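Local coordinates for sorbitol dehydrogenase (Gluconobacter oxydans, PDB 5ITG), which probably oxidises D-sorbitol to L-sorbose with a nicotinamide cofactor, as a Rossmann-fold member of the mannitol dehydrogenase family, at residues E74-A88 with G248-F260. Sequence-based numbering, arbitrary orientation.
Sequences EFKAQDCLYSLTETA and GLDDDLPLVAEDF
D251, in the loop leading to strand 255-258, joins S83, near the beginning of strand 82-87, to Q78, in the turn after helix 66-77, just ahead of the parallel pairing of strands 82-87 and 255-258 in the mixed sheet of the Rossmann domain. Both carboxylate oxygens take two donors. OD2 accepts S83 OG at 2.6 Å on its anti lone pair and S83 N on the syn side, an arrangement reached with D251 CG anti to its backbone N (chi1 -166°). OD1 is met from opposite faces of the carboxylate plane by Q78 NE2 and by L253 N, the latter closing an Asx turn. Q78, extended beyond CG, lays its amide across the carboxylate, the planes 50° apart; its other end, OE1, receives D252 N on a lone pair at 2.8 Å, while NE2 also donates to L81 O. Were D251 replaced by an alanine, S83 N, S83 OG and L253 N would probably lose this shared acceptor group, and Q78 NE2 would keep only L81 O of the two acceptors described.

Beside this network, L253 CD1 sits over the face of F75, 3.3 Å from the ring centroid and 5° off its normal, a CH-pi contact. L255 CD2 instead lies 3.5 Å from Y82 CD2, at the edge of the tyrosine ring, and L84 CD1 packs obliquely on L255 CG. Y82 OH itself bonds to R38 O. Farther along, strand 82-87 alternates bonds with its neighbour: T85 N to L255 O is nearly straight, and A257 N returns to T85 O. Where the pairing begins, one water donates to S83 OG at 2.9 Å and to L255 O at 3.0 Å.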
loop_
_atom_site.group_PDB
_atom_site.type_symbol
_atom_site.label_atom_id
_atom_site.label_comp_id
_atom_site.label_asym_id
_atom_site.label_seq_id
_atom_site.Cartn_x
_atom_site.Cartn_y
_atom_site.Cartn_z
ATOM N N GLU A 74 5.946 24.163 8.114
ATOM C CA GLU A 74 6.754 23.355 9.017
ATOM C C GLU A 74 7.875 22.644 8.267
ATOM O O GLU A 74 8.975 22.474 8.796
ATOM C CB GLU A 74 5.874 22.342 9.744
ATOM C CG GLU A 74 4.812 22.979 10.615
ATOM C CD GLU A 74 4.124 21.980 11.519
ATOM O OE1 GLU A 74 3.561 20.995 11.003
ATOM O OE2 GLU A 74 4.145 22.182 12.750
ATOM N N PHE A 75 7.591 22.224 7.036
ATOM C CA PHE A 75 8.587 21.552 6.200
ATOM C C PHE A 75 9.699 22.538 5.848
ATOM O O PHE A 75 10.876 22.279 6.093
ATOM C CB PHE A 75 7.941 21.025 4.912
ATOM C CG PHE A 75 7.493 19.587 4.993
ATOM C CD1 PHE A 75 8.423 18.549 4.933
ATOM C CD2 PHE A 75 6.145 19.269 5.135
ATOM C CE1 PHE A 75 8.015 17.214 5.016
ATOM C CE2 PHE A 75 5.725 17.936 5.220
ATOM C CZ PHE A 75 6.665 16.908 5.160
ATOM N N LYS A 76 9.318 23.675 5.273
ATOM C CA LYS A 76 10.290 24.696 4.901
ATOM C C LYS A 76 11.113 25.130 6.117
ATOM O O LYS A 76 12.304 25.406 6.001
ATOM C CB LYS A 76 9.572 25.908 4.294
ATOM C CG LYS A 76 8.817 25.603 3.002
ATOM C CD LYS A 76 9.768 25.252 1.854
ATOM C CE LYS A 76 10.625 26.449 1.453
ATOM N NZ LYS A 76 11.497 26.162 0.274
ATOM N N ALA A 77 10.477 25.177 7.283
ATOM C CA ALA A 77 11.159 25.582 8.509
ATOM C C ALA A 77 12.320 24.654 8.861
ATOM O O ALA A 77 13.329 25.089 9.419
ATOM C CB ALA A 77 10.163 25.635 9.669
ATOM N N GLN A 78 12.179 23.372 8.539
ATOM C CA GLN A 78 13.235 22.409 8.832
ATOM C C GLN A 78 14.041 22.070 7.588
ATOM O O GLN A 78 14.681 21.017 7.525
ATOM C CB GLN A 78 12.639 21.127 9.420
ATOM C CG GLN A 78 12.037 21.308 10.799
ATOM C CD GLN A 78 11.419 20.033 11.340
ATOM O OE1 GLN A 78 10.889 20.012 12.451
ATOM N NE2 GLN A 78 11.482 18.960 10.555
ATOM N N ASP A 79 14.015 22.973 6.608
ATOM C CA ASP A 79 14.732 22.775 5.350
ATOM C C ASP A 79 14.277 21.479 4.686
ATOM O O ASP A 79 15.057 20.809 4.005
ATOM C CB ASP A 79 16.248 22.737 5.591
ATOM C CG ASP A 79 16.817 24.100 5.951
ATOM O OD1 ASP A 79 16.686 25.032 5.133
ATOM O OD2 ASP A 79 17.396 24.239 7.051
ATOM N N CYS A 80 13.002 21.154 4.896
ATOM C CA CYS A 80 12.369 19.953 4.358
ATOM C C CYS A 80 12.938 18.653 4.918
ATOM O O CYS A 80 12.598 17.567 4.446
ATOM C CB CYS A 80 12.440 19.952 2.829
ATOM S SG CYS A 80 11.305 21.146 2.064
ATOM N N LEU A 81 13.796 18.770 5.928
ATOM C CA LEU A 81 14.395 17.606 6.579
ATOM C C LEU A 81 13.419 17.052 7.616
ATOM O O LEU A 81 12.685 17.807 8.252
ATOM C CB LEU A 81 15.687 17.999 7.301
ATOM C CG LEU A 81 16.895 18.509 6.514
ATOM C CD1 LEU A 81 17.848 19.205 7.478
ATOM C CD2 LEU A 81 17.593 17.360 5.800
ATOM N N TYR A 82 13.414 15.735 7.787
ATOM C CA TYR A 82 12.540 15.099 8.771
ATOM C C TYR A 82 13.183 13.809 9.256
ATOM O O TYR A 82 14.079 13.270 8.603
ATOM C CB TYR A 82 11.156 14.805 8.181
ATOM C CG TYR A 82 11.172 13.885 6.989
ATOM C CD1 TYR A 82 11.407 14.379 5.707
ATOM C CD2 TYR A 82 10.973 12.514 7.141
ATOM C CE1 TYR A 82 11.443 13.528 4.599
ATOM C CE2 TYR A 82 11.009 11.656 6.045
ATOM C CZ TYR A 82 11.244 12.170 4.778
ATOM O OH TYR A 82 11.286 11.325 3.692
ATOM N N SER A 83 12.742 13.316 10.406
ATOM C CA SER A 83 13.319 12.092 10.938
ATOM C C SER A 83 12.436 10.884 10.688
ATOM O O SER A 83 11.211 10.954 10.769
ATOM C CB SER A 83 13.580 12.220 12.439
ATOM O OG SER A 83 12.369 12.297 13.162
ATOM N N LEU A 84 13.079 9.770 10.380
ATOM C CA LEU A 84 12.371 8.533 10.130
ATOM C C LEU A 84 12.902 7.468 11.062
ATOM O O LEU A 84 14.074 7.100 10.992
ATOM C CB LEU A 84 12.558 8.077 8.679
ATOM C CG LEU A 84 12.027 6.668 8.368
ATOM C CD1 LEU A 84 10.541 6.592 8.698
ATOM C CD2 LEU A 84 12.267 6.333 6.896
ATOM N N THR A 85 12.040 6.995 11.953
ATOM C CA THR A 85 12.409 5.939 12.879
ATOM C C THR A 85 11.949 4.636 12.228
ATOM O O THR A 85 10.841 4.565 11.697
ATOM C CB THR A 85 11.692 6.104 14.233
ATOM O OG1 THR A 85 12.059 7.359 14.817
ATOM C CG2 THR A 85 12.077 4.975 15.188
ATOM N N GLU A 86 12.817 3.628 12.245
ATOM C CA GLU A 86 12.505 2.318 11.683
ATOM C C GLU A 86 12.538 1.306 12.825
ATOM O O GLU A 86 13.571 1.114 13.463
ATOM C CB GLU A 86 13.531 1.956 10.611
ATOM C CG GLU A 86 13.401 2.813 9.362
ATOM C CD GLU A 86 14.584 2.680 8.428
ATOM O OE1 GLU A 86 15.608 3.355 8.665
ATOM O OE2 GLU A 86 14.493 1.899 7.459
ATOM N N THR A 87 11.401 0.670 13.083
ATOM C CA THR A 87 11.290 -0.289 14.180
ATOM C C THR A 87 11.147 -1.740 13.734
ATOM O O THR A 87 10.227 -2.083 12.997
ATOM C CB THR A 87 10.098 0.072 15.072
ATOM O OG1 THR A 87 10.228 1.434 15.499
ATOM C CG2 THR A 87 10.045 -0.840 16.290
ATOM N N ALA A 88 12.054 -2.590 14.212
ATOM C CA ALA A 88 12.058 -4.015 13.869
ATOM C C ALA A 88 11.193 -4.821 14.837
ATOM O O ALA A 88 10.878 -4.357 15.924
ATOM C CB ALA A 88 13.486 -4.539 13.886
ATOM N N GLY A 248 15.598 12.296 20.486
ATOM C CA GLY A 248 16.273 13.452 21.053
ATOM C C GLY A 248 16.241 14.638 20.108
ATOM O O GLY A 248 16.981 15.608 20.287
ATOM N N LEU A 249 15.368 14.561 19.105
ATOM C CA LEU A 249 15.230 15.612 18.105
ATOM C C LEU A 249 13.886 16.318 18.214
ATOM O O LEU A 249 12.853 15.674 18.389
ATOM C CB LEU A 249 15.358 15.014 16.702
ATOM C CG LEU A 249 16.627 14.220 16.385
ATOM C CD1 LEU A 249 16.443 13.481 15.066
ATOM C CD2 LEU A 249 17.824 15.160 16.320
ATOM N N ASP A 250 13.902 17.642 18.107
ATOM C CA ASP A 250 12.666 18.414 18.174
ATOM C C ASP A 250 12.095 18.485 16.762
ATOM O O ASP A 250 12.097 19.536 16.122
ATOM C CB ASP A 250 12.941 19.822 18.710
ATOM C CG ASP A 250 11.689 20.680 18.758
ATOM O OD1 ASP A 250 10.700 20.257 19.393
ATOM O OD2 ASP A 250 11.696 21.780 18.161
ATOM N N ASP A 251 11.607 17.346 16.288
ATOM C CA ASP A 251 11.055 17.233 14.951
ATOM C C ASP A 251 9.573 17.574 14.920
ATOM O O ASP A 251 8.802 17.069 15.723
ATOM C CB ASP A 251 11.255 15.803 14.446
ATOM C CG ASP A 251 11.033 15.668 12.951
ATOM O OD1 ASP A 251 10.536 16.629 12.323
ATOM O OD2 ASP A 251 11.355 14.589 12.408
ATOM N N ASP A 252 9.181 18.439 13.992
ATOM C CA ASP A 252 7.776 18.805 13.850
ATOM C C ASP A 252 7.047 17.788 12.969
ATOM O O ASP A 252 5.823 17.651 13.041
ATOM C CB ASP A 252 7.647 20.192 13.220
ATOM C CG ASP A 252 7.761 21.305 14.239
ATOM O OD1 ASP A 252 6.876 21.394 15.111
ATOM O OD2 ASP A 252 8.734 22.083 14.173
ATOM N N LEU A 253 7.812 17.064 12.157
ATOM C CA LEU A 253 7.256 16.077 11.235
ATOM C C LEU A 253 7.895 14.687 11.362
ATOM O O LEU A 253 8.343 14.110 10.373
ATOM C CB LEU A 253 7.431 16.587 9.804
ATOM C CG LEU A 253 6.892 18.004 9.600
ATOM C CD1 LEU A 253 7.460 18.603 8.329
ATOM C CD2 LEU A 253 5.371 17.963 9.566
ATOM N N PRO A 254 7.927 14.125 12.578
ATOM C CA PRO A 254 8.522 12.801 12.768
ATOM C C PRO A 254 7.571 11.696 12.332
ATOM O O PRO A 254 6.358 11.844 12.433
ATOM C CB PRO A 254 8.766 12.761 14.267
ATOM C CG PRO A 254 7.533 13.433 14.781
ATOM C CD PRO A 254 7.400 14.643 13.853
ATOM N N LEU A 255 8.124 10.595 11.841
ATOM C CA LEU A 255 7.297 9.466 11.439
ATOM C C LEU A 255 8.066 8.183 11.717
ATOM O O LEU A 255 9.288 8.200 11.924
ATOM C CB LEU A 255 6.895 9.558 9.957
ATOM C CG LEU A 255 7.892 9.232 8.846
ATOM C CD1 LEU A 255 7.165 9.266 7.509
ATOM C CD2 LEU A 255 9.044 10.216 8.856
ATOM N N VAL A 256 7.340 7.072 11.731
ATOM C CA VAL A 256 7.933 5.777 12.016
ATOM C C VAL A 256 7.388 4.724 11.051
ATOM O O VAL A 256 6.264 4.825 10.576
ATOM C CB VAL A 256 7.636 5.378 13.487
ATOM C CG1 VAL A 256 6.143 5.441 13.753
ATOM C CG2 VAL A 256 8.183 3.994 13.788
ATOM N N ALA A 257 8.208 3.727 10.749
ATOM C CA ALA A 257 7.803 2.662 9.840
ATOM C C ALA A 257 8.460 1.373 10.298
ATOM O O ALA A 257 9.419 1.407 11.070
ATOM C CB ALA A 257 8.241 2.993 8.416
ATOM N N GLU A 258 7.938 0.240 9.829
ATOM C CA GLU A 258 8.516 -1.052 10.186
ATOM C C GLU A 258 9.845 -1.135 9.445
ATOM O O GLU A 258 10.040 -0.458 8.430
ATOM C CB GLU A 258 7.593 -2.201 9.745
ATOM C CG GLU A 258 7.418 -2.325 8.239
ATOM C CD GLU A 258 6.478 -3.455 7.839
ATOM O OE1 GLU A 258 6.425 -4.481 8.554
ATOM O OE2 GLU A 258 5.803 -3.324 6.796
ATOM N N ASP A 259 10.765 -1.945 9.949
ATOM C CA ASP A 259 12.053 -2.079 9.291
ATOM C C ASP A 259 11.884 -2.714 7.911
ATOM O O ASP A 259 12.629 -2.391 6.985
ATOM C CB ASP A 259 13.017 -2.906 10.157
ATOM C CG ASP A 259 12.552 -4.327 10.358
ATOM O OD1 ASP A 259 11.349 -4.533 10.617
ATOM O OD2 ASP A 259 13.400 -5.245 10.275
ATOM N N PHE A 260 10.901 -3.602 7.770
ATOM C CA PHE A 260 10.645 -4.259 6.484
ATOM C C PHE A 260 10.208 -3.248 5.435
ATOM O O PHE A 260 9.475 -2.310 5.733
ATOM C CB PHE A 260 9.537 -5.309 6.601
ATOM C CG PHE A 260 9.150 -5.922 5.276
ATOM C CD1 PHE A 260 9.813 -7.050 4.790
ATOM C CD2 PHE A 260 8.155 -5.338 4.487
ATOM C CE1 PHE A 260 9.492 -7.590 3.539
ATOM C CE2 PHE A 260 7.827 -5.874 3.230
ATOM C CZ PHE A 260 8.499 -7.000 2.759
HETATM O O HOH W 1 11.067 9.795 13.696
#